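Local coordinates for thermospermine synthase ACAULIS protein (PDB 6BQ5) that probably transfers an aminopropyl group from decarboxylated S-adenosylmethionine to spermidine, making thermospermine and releasing 5'-methylthioadenosine, at residues Gln57-Leu62 with Glu135-Phe140; Asn104-Gly109 with Glu173-Ile178; Val129-Asp134 with Asn162-Glu167; Leu208-Ile213 with Ser264-Asp269. All blocks are in the same frame, centred on the assembly; numbering follows the deposited sequence. Where two conformers were deposited one is given.

Contact 1 (Gln57-Leu62 with Glu135-Phe140); sequences QDIALL and EEVVEF. With MTA (5'-deoxy-5'-methylthioadenosine), chain D.
The Phe140 ring receives the CG2 methyl of Ile59 over the centre of one face, a CH-pi contact with the methyl 3.3 Å from the ring centroid. At the edge, near the ring plane, sits Leu61, its CB 3.7 Å from Phe140 CZ. The two residues come from the same side of strand 58-64, so the ring is held between face and edge contacts of one strand. Ile59 makes this possible by dividing its branches: CG2 lies anti to the backbone N and drops onto the ring, while CG1 stands beside that N (chi1 -58°) and sends CD1 to the first turn of helix 135-144, 3.9 Å from Glu136 CB. With an alanine in place of Phe140, the Ile59 methyl would probably lose the surface it rests on, leaving a gap between strand and helix.

Toward the ligand, Gln57 lies athwart Val137, its NE2 3.3 Å from Val137 CG2, and turns its polar end to the nucleoside and to Asp134. NE2 donates to O2' of the bound methylthioadenosine (3.1 Å, N-H...O angle 154°) and is also hydrogen-bonded to Asp134, so the carboxamide is held from two directions. Val137 CG1 lies 3.6 Å from O3' of the nucleoside. The strand and helix segments run side by side and nearly parallel (13°), their axes 9.6 Å apart at closest approach. A strand of the N-terminal antiparallel sheet is thereby packed on a helix of the Rossmann-like domain, closing the ribose end of the nucleoside site of an aminopropyltransferase.

Contact 2 (Asn104-Gly109 with Glu173-Ile178); sequences NVFIMG and EKYDVI. With MTA (5'-deoxy-5'-methylthioadenosine), chain D.
The chi1 torsion of Phe106 (-177°) turns its ring so that CD2 comes beside Tyr175 CZ, while that of Tyr175 (-65°) brings the tyrosine ring under Phe106 CB. This CB stands over the centre of the Tyr175 ring, 3.6 Å from the centroid and almost on the normal. The two rings then meet obliquely, planes 53° apart, with Phe106 CD2 3.7 Å from Tyr175 CZ. On the same side of the sheet Phe106 CB meets Ile178 CG1; Val105 and Val177 pair on the other.

In the backbone, strands 104-107 and 175-181 run parallel at the centre of the Rossmann-type sheet, where Phe106 N donates to Val177 O at 3.2 Å, in the carbonyl plane. At the entry to this pairing Asn104 bridges two backbone groups: ND2 donates to Lys174 O (2.7 Å), while OD1 accepts from Asp176 N (3.0 Å), the donor standing well above the carbonyl plane. Asp176 answers through OD2, met on its anti side by Asn104 N at 3.3 Å and also hydrogen-bonded to Lys103 N. Lys209, hydrogen-bonded to Asn104 OD1, is likely to ease the proximity of this oxygen and the carboxylate. At the far end lies Gly109, its CA 3.7 Å from N3 of the methylthioadenosine; its backbone angles alone call for glycine, and a side chain would also crowd the ribose oxygen O4'.

Contact 3 (Val129-Asp134 with Asn162-Glu167); sequences VMCDID and NDAKAE. With MTA (5'-deoxy-5'-methylthioadenosine), chain D.
Asp132 OD1 is gripped twice: by O2' of the bound methylthioadenosine at 2.6 Å, and by Asp134 N at 2.9 Å, on its anti lone pair. The second bond closes an Asx turn that steadies the carboxylate, while OD2 receives the other ribose hydroxyl, O3', and is also hydrogen-bonded to Gly111 N. An acidic residue at the end of the second strand, holding both ribose hydroxyls, is a hallmark of Rossmann-like nucleoside sites, and here the loop after the neighbouring strand 157-161 takes the base. Asp163 OD1 accepts from N6 of the adenine at 2.8 Å, and Ala164 N donates to N1 with a nearly straight bond (170°), so the amino group and ring nitrogen are read together.

Asp163 is also the N-cap of helix 164-169: OD2 is approached by Ala166 N from above the carboxylate plane, and Lys193 forms a salt bridge with the same oxygen. Ile133 joins the two loops. Ile133 CG2, pushed between the backbone N and carbonyl carbon, lies 3.4 Å from adenine C4 of the methylthioadenosine. The CG1 branch reaches out until Ile133 CD1 is 3.9 Å from Asp163 CB. The backbones meet through a weak bond from Asn162 N to Asp132 O.

Farther from the ligand, Asn162 ND2 donates to Glu167 OE1 in the amide plane, tying the loop to the first turn of the helix, while Glu167 OE2 forms a salt bridge with Lys171. On the buried side, between strand and helix, Cys131 SG packs 3.6 Å from Glu167 CB and 3.5 Å from Asn162 O.

Contact 4 (Leu208-Ile213 with Ser264-Asp269); sequences LKKGGI and SDSPLD
Hydrogen bonding joins Ser264 to Gly212, where the start of strand 212-220 meets the end of its antiparallel neighbour, strand 256-264, in the mixed sheet of the catalytic domain. A chi1 of 177° swings Ser264 OG away from the serine's N and toward Gly212 O, to which it donates at 2.9 Å, tilted 25° from the carbonyl plane. The same hydroxyl accepts from Ser266 N at 3.1 Å, an ST turn that starts the chain away from the strand. An alanine at Ser264 would probably leave Ser266 N without its acceptor and Gly212 O without one of its two donors, freeing the turn to shift.

Water supplies the other donor: one molecule donates a hydrogen bond to Gly212 O (2.7 Å) and accepts from Asp265 N (2.9 Å), bridging the two chain segments.

Backbone shape accounts for the glycines. Lys209 to Gly212 form a type II turn; Gly211 takes the positive phi that favours glycine, and a CB on Gly212 would clash with Lys209 O.

Beside the hydroxyl lies the apolar packing. Ile213 and Leu268 run alongside each other, pointing opposite ways, both also touching His98 of helix 84-98, and Ile213 CD1 ends 3.8 Å from Leu268 CD2.

Overall arrangement
Contacts 2, 3 and 4 belong to one sheet: strand 127-132 of contact 3 neighbours strand 104-107 of contact 2, and strand 175-181 of contact 2 neighbours strand 212-220 of contact 4. Contacts 2 and 3 lie closest, their centres 11 Å apart, and are linked by Ile107 N to Val129 O (2.7 Å). Contact 1 brings in the N-terminal sheet and meets contact 3 where Val138 CG2 packs 4.0 Å from Asp132 CB. Three contacts touch the methylthioadenosine: contact 1 at the ribose, contact 2 at adenine N3, contact 3 at both ribose and adenine. Contact 4 lies away from the nucleoside, on the opposite side of the chain's centre from contact 1, about 34 Å between centres.

Contact 1 (Gln57-Leu62 with Glu135-Phe140)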
# COMPACT_ATOMS: atom_id res chain seq x y z
N GLN A 57 -9.56 -9.35 -24.19
CA GLN A 57 -8.86 -8.92 -22.99
C GLN A 57 -7.95 -7.69 -23.17
O GLN A 57 -7.53 -7.33 -24.28
CB GLN A 57 -8.06 -10.11 -22.37
CG GLN A 57 -6.95 -10.66 -23.26
CD GLN A 57 -6.91 -12.19 -23.32
OE1 GLN A 57 -7.01 -12.88 -22.28
NE2 GLN A 57 -6.75 -12.73 -24.54
N ASP A 58 -7.71 -7.02 -22.06
CA ASP A 58 -6.67 -6.00 -21.96
C ASP A 58 -5.35 -6.69 -21.72
O ASP A 58 -5.29 -7.78 -21.07
CB ASP A 58 -6.98 -5.05 -20.79
CG ASP A 58 -8.09 -4.09 -21.08
OD1 ASP A 58 -8.19 -3.59 -22.22
OD2 ASP A 58 -8.85 -3.76 -20.14
N ILE A 59 -4.30 -6.06 -22.21
CA ILE A 59 -2.94 -6.61 -22.22
C ILE A 59 -1.94 -5.60 -21.68
O ILE A 59 -1.98 -4.45 -22.08
CB ILE A 59 -2.47 -6.93 -23.66
CG1 ILE A 59 -3.44 -7.91 -24.33
CG2 ILE A 59 -1.06 -7.55 -23.64
CD1 ILE A 59 -3.22 -8.06 -25.83
N ALA A 60 -1.04 -6.04 -20.80
CA ALA A 60 0.02 -5.17 -20.33
C ALA A 60 1.28 -5.94 -20.05
O ALA A 60 1.22 -7.14 -19.65
CB ALA A 60 -0.45 -4.42 -19.10
N LEU A 61 2.42 -5.27 -20.26
CA LEU A 61 3.72 -5.81 -19.91
C LEU A 61 4.38 -4.85 -18.93
O LEU A 61 4.67 -3.71 -19.28
CB LEU A 61 4.61 -5.96 -21.14
CG LEU A 61 5.94 -6.68 -20.97
CD1 LEU A 61 5.73 -8.14 -20.61
CD2 LEU A 61 6.79 -6.55 -22.23
N LEU A 62 4.61 -5.30 -17.72
CA LEU A 62 5.22 -4.51 -16.68
C LEU A 62 6.66 -4.93 -16.49
O LEU A 62 6.99 -6.09 -16.65
CB LEU A 62 4.49 -4.73 -15.37
CG LEU A 62 2.96 -4.65 -15.47
CD1 LEU A 62 2.38 -4.87 -14.10
CD2 LEU A 62 2.52 -3.35 -16.05
N GLU A 135 -5.43 -12.99 -31.45
CA GLU A 135 -4.27 -12.51 -32.23
C GLU A 135 -3.51 -11.36 -31.58
O GLU A 135 -2.28 -11.29 -31.71
CB GLU A 135 -4.74 -12.08 -33.62
CG GLU A 135 -3.66 -11.84 -34.64
CD GLU A 135 -4.29 -11.55 -35.98
OE1 GLU A 135 -3.98 -12.26 -36.95
OE2 GLU A 135 -5.16 -10.65 -36.05
N GLU A 136 -4.21 -10.46 -30.89
CA GLU A 136 -3.52 -9.37 -30.18
C GLU A 136 -2.53 -9.88 -29.13
O GLU A 136 -1.44 -9.33 -28.97
CB GLU A 136 -4.51 -8.40 -29.52
CG GLU A 136 -5.43 -7.74 -30.53
CD GLU A 136 -4.67 -6.98 -31.57
OE1 GLU A 136 -3.79 -6.19 -31.19
OE2 GLU A 136 -4.95 -7.18 -32.78
N VAL A 137 -2.92 -10.94 -28.43
CA VAL A 137 -2.00 -11.59 -27.44
C VAL A 137 -0.79 -12.13 -28.17
O VAL A 137 0.35 -11.85 -27.79
CB VAL A 137 -2.68 -12.72 -26.66
CG1 VAL A 137 -1.67 -13.53 -25.89
CG2 VAL A 137 -3.72 -12.14 -25.73
N VAL A 138 -1.03 -12.87 -29.26
CA VAL A 138 0.06 -13.45 -30.04
C VAL A 138 1.05 -12.37 -30.51
O VAL A 138 2.27 -12.51 -30.34
CB VAL A 138 -0.47 -14.24 -31.29
CG1 VAL A 138 0.68 -14.66 -32.20
CG2 VAL A 138 -1.31 -15.45 -30.88
N GLU A 139 0.52 -11.32 -31.12
CA GLU A 139 1.36 -10.28 -31.71
C GLU A 139 2.03 -9.46 -30.65
O GLU A 139 3.18 -9.07 -30.82
CB GLU A 139 0.54 -9.35 -32.65
CG GLU A 139 0.26 -9.94 -34.02
CD GLU A 139 1.52 -10.38 -34.73
OE1 GLU A 139 2.56 -9.69 -34.58
OE2 GLU A 139 1.49 -11.41 -35.42
N PHE A 140 1.32 -9.19 -29.57
CA PHE A 140 1.91 -8.49 -28.44
C PHE A 140 3.14 -9.24 -27.94
O PHE A 140 4.20 -8.64 -27.75
CB PHE A 140 0.89 -8.25 -27.33
CG PHE A 140 1.38 -7.41 -26.19
CD1 PHE A 140 2.02 -8.00 -25.09
CD2 PHE A 140 1.16 -6.03 -26.17
CE1 PHE A 140 2.44 -7.23 -24.01
CE2 PHE A 140 1.60 -5.26 -25.10
CZ PHE A 140 2.22 -5.85 -23.99
CS MTA D . -4.99 -16.25 -20.00
S5' MTA D . -5.90 -17.33 -21.03
C5' MTA D . -4.54 -18.11 -21.82
C4' MTA D . -4.67 -17.99 -23.34
O4' MTA D . -5.84 -18.66 -23.78
C2' MTA D . -6.16 -16.47 -24.51
O2' MTA D . -6.08 -15.60 -25.63
C3' MTA D . -4.82 -16.54 -23.81
O3' MTA D . -3.71 -16.22 -24.63
C1' MTA D . -6.37 -17.92 -24.89
N9 MTA D . -7.74 -18.44 -25.03
C8 MTA D . -8.81 -18.19 -24.27
N7 MTA D . -9.87 -18.93 -24.69
C5 MTA D . -9.44 -19.67 -25.72
C6 MTA D . -10.05 -20.63 -26.64
N6 MTA D . -11.34 -20.98 -26.49
N1 MTA D . -9.25 -21.18 -27.58
C2 MTA D . -7.95 -20.83 -27.72
N3 MTA D . -7.33 -19.94 -26.92
C4 MTA D . -8.04 -19.34 -25.95

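Contact 2 (Asn104-Gly109 with Glu173-Ile178)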
# COMPACT_ATOMS: atom_id res chain seq x y z
N ASN A 104 4.19 -34.52 -33.48
CA ASN A 104 3.28 -33.42 -33.61
C ASN A 104 2.52 -33.16 -32.26
O ASN A 104 2.24 -34.05 -31.46
CB ASN A 104 2.35 -33.51 -34.82
CG ASN A 104 1.31 -34.60 -34.70
OD1 ASN A 104 1.46 -35.53 -33.93
ND2 ASN A 104 0.23 -34.48 -35.50
N VAL A 105 2.29 -31.86 -32.04
CA VAL A 105 1.69 -31.31 -30.81
C VAL A 105 0.87 -30.07 -31.12
O VAL A 105 1.28 -29.24 -31.92
CB VAL A 105 2.75 -30.89 -29.77
CG1 VAL A 105 3.65 -29.81 -30.34
CG2 VAL A 105 2.08 -30.36 -28.50
N PHE A 106 -0.28 -29.97 -30.46
CA PHE A 106 -1.27 -28.89 -30.62
C PHE A 106 -1.42 -28.20 -29.24
O PHE A 106 -1.72 -28.87 -28.27
CB PHE A 106 -2.62 -29.52 -31.02
CG PHE A 106 -3.73 -28.52 -31.30
CD1 PHE A 106 -4.55 -28.03 -30.29
CD2 PHE A 106 -3.97 -28.08 -32.59
CE1 PHE A 106 -5.56 -27.11 -30.57
CE2 PHE A 106 -5.00 -27.18 -32.88
CZ PHE A 106 -5.80 -26.72 -31.89
N ILE A 107 -1.22 -26.87 -29.19
CA ILE A 107 -1.35 -26.09 -27.97
C ILE A 107 -2.72 -25.39 -28.03
O ILE A 107 -2.98 -24.64 -28.95
CB ILE A 107 -0.24 -24.99 -27.81
CG1 ILE A 107 1.19 -25.53 -27.97
CG2 ILE A 107 -0.37 -24.27 -26.44
CD1 ILE A 107 2.22 -24.46 -28.23
N MET A 108 -3.57 -25.65 -27.05
CA MET A 108 -4.77 -24.83 -26.82
C MET A 108 -4.38 -23.59 -25.98
O MET A 108 -4.09 -23.68 -24.74
CB MET A 108 -5.91 -25.61 -26.12
CG MET A 108 -6.14 -27.02 -26.68
SD MET A 108 -7.61 -27.83 -26.03
CE MET A 108 -7.20 -27.90 -24.28
N GLY A 109 -4.40 -22.45 -26.66
CA GLY A 109 -3.94 -21.18 -26.13
C GLY A 109 -2.48 -21.00 -26.48
O GLY A 109 -2.06 -21.25 -27.61
N GLU A 173 -6.88 -33.73 -38.51
CA GLU A 173 -5.55 -34.06 -38.05
C GLU A 173 -5.53 -34.44 -36.56
O GLU A 173 -6.25 -33.86 -35.73
CB GLU A 173 -4.59 -32.91 -38.32
CG GLU A 173 -3.23 -33.08 -37.67
CD GLU A 173 -2.14 -32.26 -38.33
OE1 GLU A 173 -2.43 -31.12 -38.79
OE2 GLU A 173 -0.98 -32.75 -38.38
N LYS A 174 -4.70 -35.44 -36.26
CA LYS A 174 -4.51 -35.97 -34.91
C LYS A 174 -3.08 -35.75 -34.42
O LYS A 174 -2.16 -35.63 -35.24
CB LYS A 174 -4.77 -37.44 -34.89
CG LYS A 174 -6.11 -37.91 -35.40
CD LYS A 174 -6.06 -39.43 -35.51
CE LYS A 174 -7.32 -40.03 -36.08
NZ LYS A 174 -8.31 -40.28 -35.00
N TYR A 175 -2.90 -35.71 -33.09
CA TYR A 175 -1.65 -35.24 -32.48
C TYR A 175 -1.13 -36.26 -31.50
O TYR A 175 -1.92 -37.02 -30.93
CB TYR A 175 -1.83 -33.89 -31.82
CG TYR A 175 -2.14 -32.81 -32.83
CD1 TYR A 175 -3.45 -32.51 -33.18
CD2 TYR A 175 -1.12 -32.09 -33.43
CE1 TYR A 175 -3.74 -31.53 -34.10
CE2 TYR A 175 -1.38 -31.13 -34.38
CZ TYR A 175 -2.69 -30.84 -34.71
OH TYR A 175 -2.94 -29.88 -35.64
N ASP A 176 0.19 -36.34 -31.36
CA ASP A 176 0.80 -37.20 -30.32
C ASP A 176 0.59 -36.63 -28.92
O ASP A 176 0.40 -37.36 -27.98
CB ASP A 176 2.30 -37.40 -30.56
CG ASP A 176 2.60 -38.11 -31.84
OD1 ASP A 176 2.02 -39.17 -32.07
OD2 ASP A 176 3.40 -37.58 -32.61
N VAL A 177 0.65 -35.30 -28.80
CA VAL A 177 0.39 -34.62 -27.52
C VAL A 177 -0.54 -33.42 -27.78
O VAL A 177 -0.38 -32.70 -28.75
CB VAL A 177 1.71 -34.19 -26.82
CG1 VAL A 177 1.44 -33.44 -25.54
CG2 VAL A 177 2.63 -35.38 -26.59
N ILE A 178 -1.56 -33.26 -26.96
CA ILE A 178 -2.31 -31.99 -26.89
C ILE A 178 -2.06 -31.30 -25.53
O ILE A 178 -2.05 -31.96 -24.51
CB ILE A 178 -3.81 -32.18 -27.23
CG1 ILE A 178 -3.91 -32.76 -28.64
CG2 ILE A 178 -4.56 -30.86 -27.13
CD1 ILE A 178 -5.30 -33.13 -29.08
CS MTA D . -4.99 -16.25 -20.00
S5' MTA D . -5.90 -17.33 -21.03
C5' MTA D . -4.54 -18.11 -21.82
C4' MTA D . -4.67 -17.99 -23.34
O4' MTA D . -5.84 -18.66 -23.78
C2' MTA D . -6.16 -16.47 -24.51
O2' MTA D . -6.08 -15.60 -25.63
C3' MTA D . -4.82 -16.54 -23.81
O3' MTA D . -3.71 -16.22 -24.63
C1' MTA D . -6.37 -17.92 -24.89
N9 MTA D . -7.74 -18.44 -25.03
C8 MTA D . -8.81 -18.19 -24.27
N7 MTA D . -9.87 -18.93 -24.69
C5 MTA D . -9.44 -19.67 -25.72
C6 MTA D . -10.05 -20.63 -26.64
N6 MTA D . -11.34 -20.98 -26.49
N1 MTA D . -9.25 -21.18 -27.58
C2 MTA D . -7.95 -20.83 -27.72
N3 MTA D . -7.33 -19.94 -26.92
C4 MTA D . -8.04 -19.34 -25.95

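Contact 3 (Val129-Asp134 with Asn162-Glu167)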
# COMPACT_ATOMS: atom_id res chain seq x y z
N VAL A 129 1.51 -26.80 -33.39
CA VAL A 129 0.39 -25.89 -33.70
C VAL A 129 0.05 -25.08 -32.43
O VAL A 129 -0.32 -25.69 -31.42
CB VAL A 129 -0.85 -26.68 -34.19
CG1 VAL A 129 -2.07 -25.76 -34.40
CG2 VAL A 129 -0.50 -27.42 -35.48
N MET A 130 0.20 -23.74 -32.45
CA MET A 130 -0.29 -22.87 -31.35
C MET A 130 -1.60 -22.27 -31.83
O MET A 130 -1.58 -21.46 -32.75
CB MET A 130 0.71 -21.76 -31.02
CG MET A 130 0.22 -20.62 -30.10
SD MET A 130 1.15 -19.11 -30.41
CE MET A 130 2.75 -19.69 -29.89
N CYS A 131 -2.70 -22.73 -31.26
CA CYS A 131 -4.03 -22.23 -31.54
C CYS A 131 -4.54 -21.35 -30.39
O CYS A 131 -5.06 -21.87 -29.38
CB CYS A 131 -4.99 -23.39 -31.77
SG CYS A 131 -6.65 -22.88 -32.27
N ASP A 132 -4.35 -20.04 -30.53
CA ASP A 132 -4.85 -19.04 -29.56
C ASP A 132 -5.97 -18.21 -30.20
O ASP A 132 -5.87 -17.79 -31.34
CB ASP A 132 -3.73 -18.10 -29.13
CG ASP A 132 -4.05 -17.38 -27.82
OD1 ASP A 132 -5.02 -16.57 -27.79
OD2 ASP A 132 -3.34 -17.67 -26.81
N ILE A 133 -7.03 -17.98 -29.43
CA ILE A 133 -8.19 -17.23 -29.91
C ILE A 133 -7.90 -15.74 -30.13
O ILE A 133 -8.58 -15.11 -30.90
CB ILE A 133 -9.38 -17.41 -28.94
CG1 ILE A 133 -10.71 -17.12 -29.63
CG2 ILE A 133 -9.21 -16.61 -27.66
CD1 ILE A 133 -11.88 -17.55 -28.77
N ASP A 134 -6.89 -15.20 -29.47
CA ASP A 134 -6.65 -13.76 -29.49
C ASP A 134 -5.33 -13.40 -30.20
O ASP A 134 -4.27 -13.40 -29.61
CB ASP A 134 -6.68 -13.24 -28.05
CG ASP A 134 -6.68 -11.73 -27.96
OD1 ASP A 134 -6.53 -11.07 -29.01
OD2 ASP A 134 -6.82 -11.21 -26.83
N ASN A 162 -7.66 -19.01 -33.60
CA ASN A 162 -9.02 -19.56 -33.50
C ASN A 162 -9.38 -20.01 -32.09
O ASN A 162 -8.51 -20.14 -31.23
CB ASN A 162 -9.13 -20.75 -34.46
CG ASN A 162 -10.56 -21.10 -34.80
OD1 ASN A 162 -11.53 -20.44 -34.38
ND2 ASN A 162 -10.71 -22.15 -35.55
N ASP A 163 -10.67 -20.22 -31.84
CA ASP A 163 -11.09 -21.01 -30.69
C ASP A 163 -10.54 -22.46 -30.87
O ASP A 163 -10.77 -23.10 -31.90
CB ASP A 163 -12.63 -20.93 -30.51
CG ASP A 163 -13.17 -22.03 -29.63
OD1 ASP A 163 -12.52 -22.38 -28.64
OD2 ASP A 163 -14.21 -22.63 -29.98
N ALA A 164 -9.79 -22.97 -29.88
CA ALA A 164 -9.16 -24.28 -30.01
C ALA A 164 -10.18 -25.43 -30.12
O ALA A 164 -9.88 -26.46 -30.69
CB ALA A 164 -8.19 -24.55 -28.86
N LYS A 165 -11.37 -25.23 -29.54
CA LYS A 165 -12.44 -26.22 -29.63
C LYS A 165 -12.95 -26.28 -31.08
O LYS A 165 -12.93 -27.36 -31.69
CB LYS A 165 -13.57 -25.88 -28.65
CG LYS A 165 -14.79 -26.79 -28.70
CD LYS A 165 -15.84 -26.37 -27.65
CE LYS A 165 -16.88 -27.47 -27.41
NZ LYS A 165 -17.50 -27.92 -28.69
N ALA A 166 -13.38 -25.16 -31.63
CA ALA A 166 -13.78 -25.10 -33.05
C ALA A 166 -12.68 -25.65 -33.95
O ALA A 166 -12.93 -26.53 -34.77
CB ALA A 166 -14.15 -23.69 -33.48
N GLU A 167 -11.46 -25.15 -33.76
CA GLU A 167 -10.31 -25.58 -34.57
C GLU A 167 -10.07 -27.10 -34.55
O GLU A 167 -9.76 -27.67 -35.58
CB GLU A 167 -9.03 -24.88 -34.11
CG GLU A 167 -7.79 -25.17 -34.94
CD GLU A 167 -7.87 -24.63 -36.37
OE1 GLU A 167 -8.57 -23.63 -36.61
OE2 GLU A 167 -7.20 -25.21 -37.23
CS MTA D . -4.99 -16.25 -20.00
S5' MTA D . -5.90 -17.33 -21.03
C5' MTA D . -4.54 -18.11 -21.82
C4' MTA D . -4.67 -17.99 -23.34
O4' MTA D . -5.84 -18.66 -23.78
C2' MTA D . -6.16 -16.47 -24.51
O2' MTA D . -6.08 -15.60 -25.63
C3' MTA D . -4.82 -16.54 -23.81
O3' MTA D . -3.71 -16.22 -24.63
C1' MTA D . -6.37 -17.92 -24.89
N9 MTA D . -7.74 -18.44 -25.03
C8 MTA D . -8.81 -18.19 -24.27
N7 MTA D . -9.87 -18.93 -24.69
C5 MTA D . -9.44 -19.67 -25.72
C6 MTA D . -10.05 -20.63 -26.64
N6 MTA D . -11.34 -20.98 -26.49
N1 MTA D . -9.25 -21.18 -27.58
C2 MTA D . -7.95 -20.83 -27.72
N3 MTA D . -7.33 -19.94 -26.92
C4 MTA D . -8.04 -19.34 -25.95

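Contact 4 (Leu208-Ile213 with Ser264-Asp269)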
# COMPACT_ATOMS: atom_id res chain seq x y z
N LEU A 208 -6.38 -37.28 -30.66
CA LEU A 208 -5.14 -37.89 -30.21
C LEU A 208 -4.83 -39.14 -31.04
O LEU A 208 -5.69 -40.02 -31.16
CB LEU A 208 -5.23 -38.33 -28.75
CG LEU A 208 -5.28 -37.23 -27.69
CD1 LEU A 208 -5.66 -37.86 -26.36
CD2 LEU A 208 -3.94 -36.52 -27.61
N LYS A 209 -3.60 -39.23 -31.55
CA LYS A 209 -3.12 -40.44 -32.18
C LYS A 209 -3.09 -41.54 -31.12
O LYS A 209 -3.19 -41.29 -29.90
CB LYS A 209 -1.71 -40.25 -32.77
CG LYS A 209 -1.60 -39.25 -33.95
CD LYS A 209 -0.28 -39.46 -34.69
CE LYS A 209 0.15 -38.29 -35.57
NZ LYS A 209 1.64 -38.10 -35.50
N LYS A 210 -2.96 -42.78 -31.59
CA LYS A 210 -2.84 -43.91 -30.70
C LYS A 210 -1.57 -43.67 -29.86
O LYS A 210 -0.57 -43.16 -30.35
CB LYS A 210 -2.79 -45.22 -31.54
CG LYS A 210 -2.07 -46.41 -30.93
CD LYS A 210 -2.81 -47.02 -29.77
CE LYS A 210 -1.96 -48.07 -29.06
NZ LYS A 210 -2.59 -48.41 -27.75
N GLY A 211 -1.64 -43.96 -28.58
CA GLY A 211 -0.53 -43.65 -27.66
C GLY A 211 -0.43 -42.18 -27.29
O GLY A 211 0.60 -41.73 -26.72
N GLY A 212 -1.51 -41.43 -27.58
CA GLY A 212 -1.52 -39.96 -27.47
C GLY A 212 -1.55 -39.58 -25.99
O GLY A 212 -2.03 -40.37 -25.17
N ILE A 213 -0.98 -38.42 -25.67
CA ILE A 213 -1.00 -37.88 -24.28
C ILE A 213 -1.60 -36.45 -24.30
O ILE A 213 -1.19 -35.57 -25.09
CB ILE A 213 0.42 -37.88 -23.63
CG1 ILE A 213 1.00 -39.33 -23.55
CG2 ILE A 213 0.37 -37.23 -22.26
CD1 ILE A 213 2.45 -39.44 -23.13
N SER A 264 -3.99 -40.08 -20.52
CA SER A 264 -3.68 -40.93 -21.68
C SER A 264 -4.38 -42.27 -21.51
O SER A 264 -4.73 -42.66 -20.41
CB SER A 264 -2.17 -41.10 -21.78
OG SER A 264 -1.75 -41.97 -22.81
N ASP A 265 -4.58 -42.98 -22.62
CA ASP A 265 -5.08 -44.37 -22.53
C ASP A 265 -3.95 -45.37 -22.49
O ASP A 265 -4.20 -46.55 -22.41
CB ASP A 265 -6.09 -44.67 -23.66
CG ASP A 265 -7.46 -44.06 -23.39
OD1 ASP A 265 -7.83 -43.84 -22.21
OD2 ASP A 265 -8.18 -43.78 -24.35
N SER A 266 -2.69 -44.91 -22.51
CA SER A 266 -1.58 -45.75 -22.13
C SER A 266 -0.97 -45.29 -20.79
O SER A 266 -1.07 -44.12 -20.42
CB SER A 266 -0.52 -45.80 -23.23
OG SER A 266 -1.00 -46.45 -24.41
N PRO A 267 -0.34 -46.21 -20.06
CA PRO A 267 0.21 -45.77 -18.78
C PRO A 267 1.28 -44.66 -18.88
O PRO A 267 1.97 -44.50 -19.91
CB PRO A 267 0.80 -47.06 -18.20
CG PRO A 267 0.04 -48.16 -18.84
CD PRO A 267 -0.27 -47.68 -20.22
N LEU A 268 1.40 -43.92 -17.78
CA LEU A 268 2.29 -42.76 -17.65
C LEU A 268 3.15 -43.03 -16.43
O LEU A 268 2.88 -42.52 -15.33
CB LEU A 268 1.44 -41.49 -17.42
CG LEU A 268 0.58 -41.10 -18.62
CD1 LEU A 268 -0.62 -40.29 -18.20
CD2 LEU A 268 1.42 -40.29 -19.59
N ASP A 269 4.17 -43.88 -16.61
CA ASP A 269 4.90 -44.46 -15.49
C ASP A 269 6.33 -44.71 -15.87
O ASP A 269 6.64 -45.73 -16.50
CB ASP A 269 4.19 -45.76 -15.15
CG ASP A 269 4.81 -46.54 -13.99
OD1 ASP A 269 5.69 -46.03 -13.28
OD2 ASP A 269 4.36 -47.69 -13.75
O HOH W 1 -4.02 -42.12 -25.34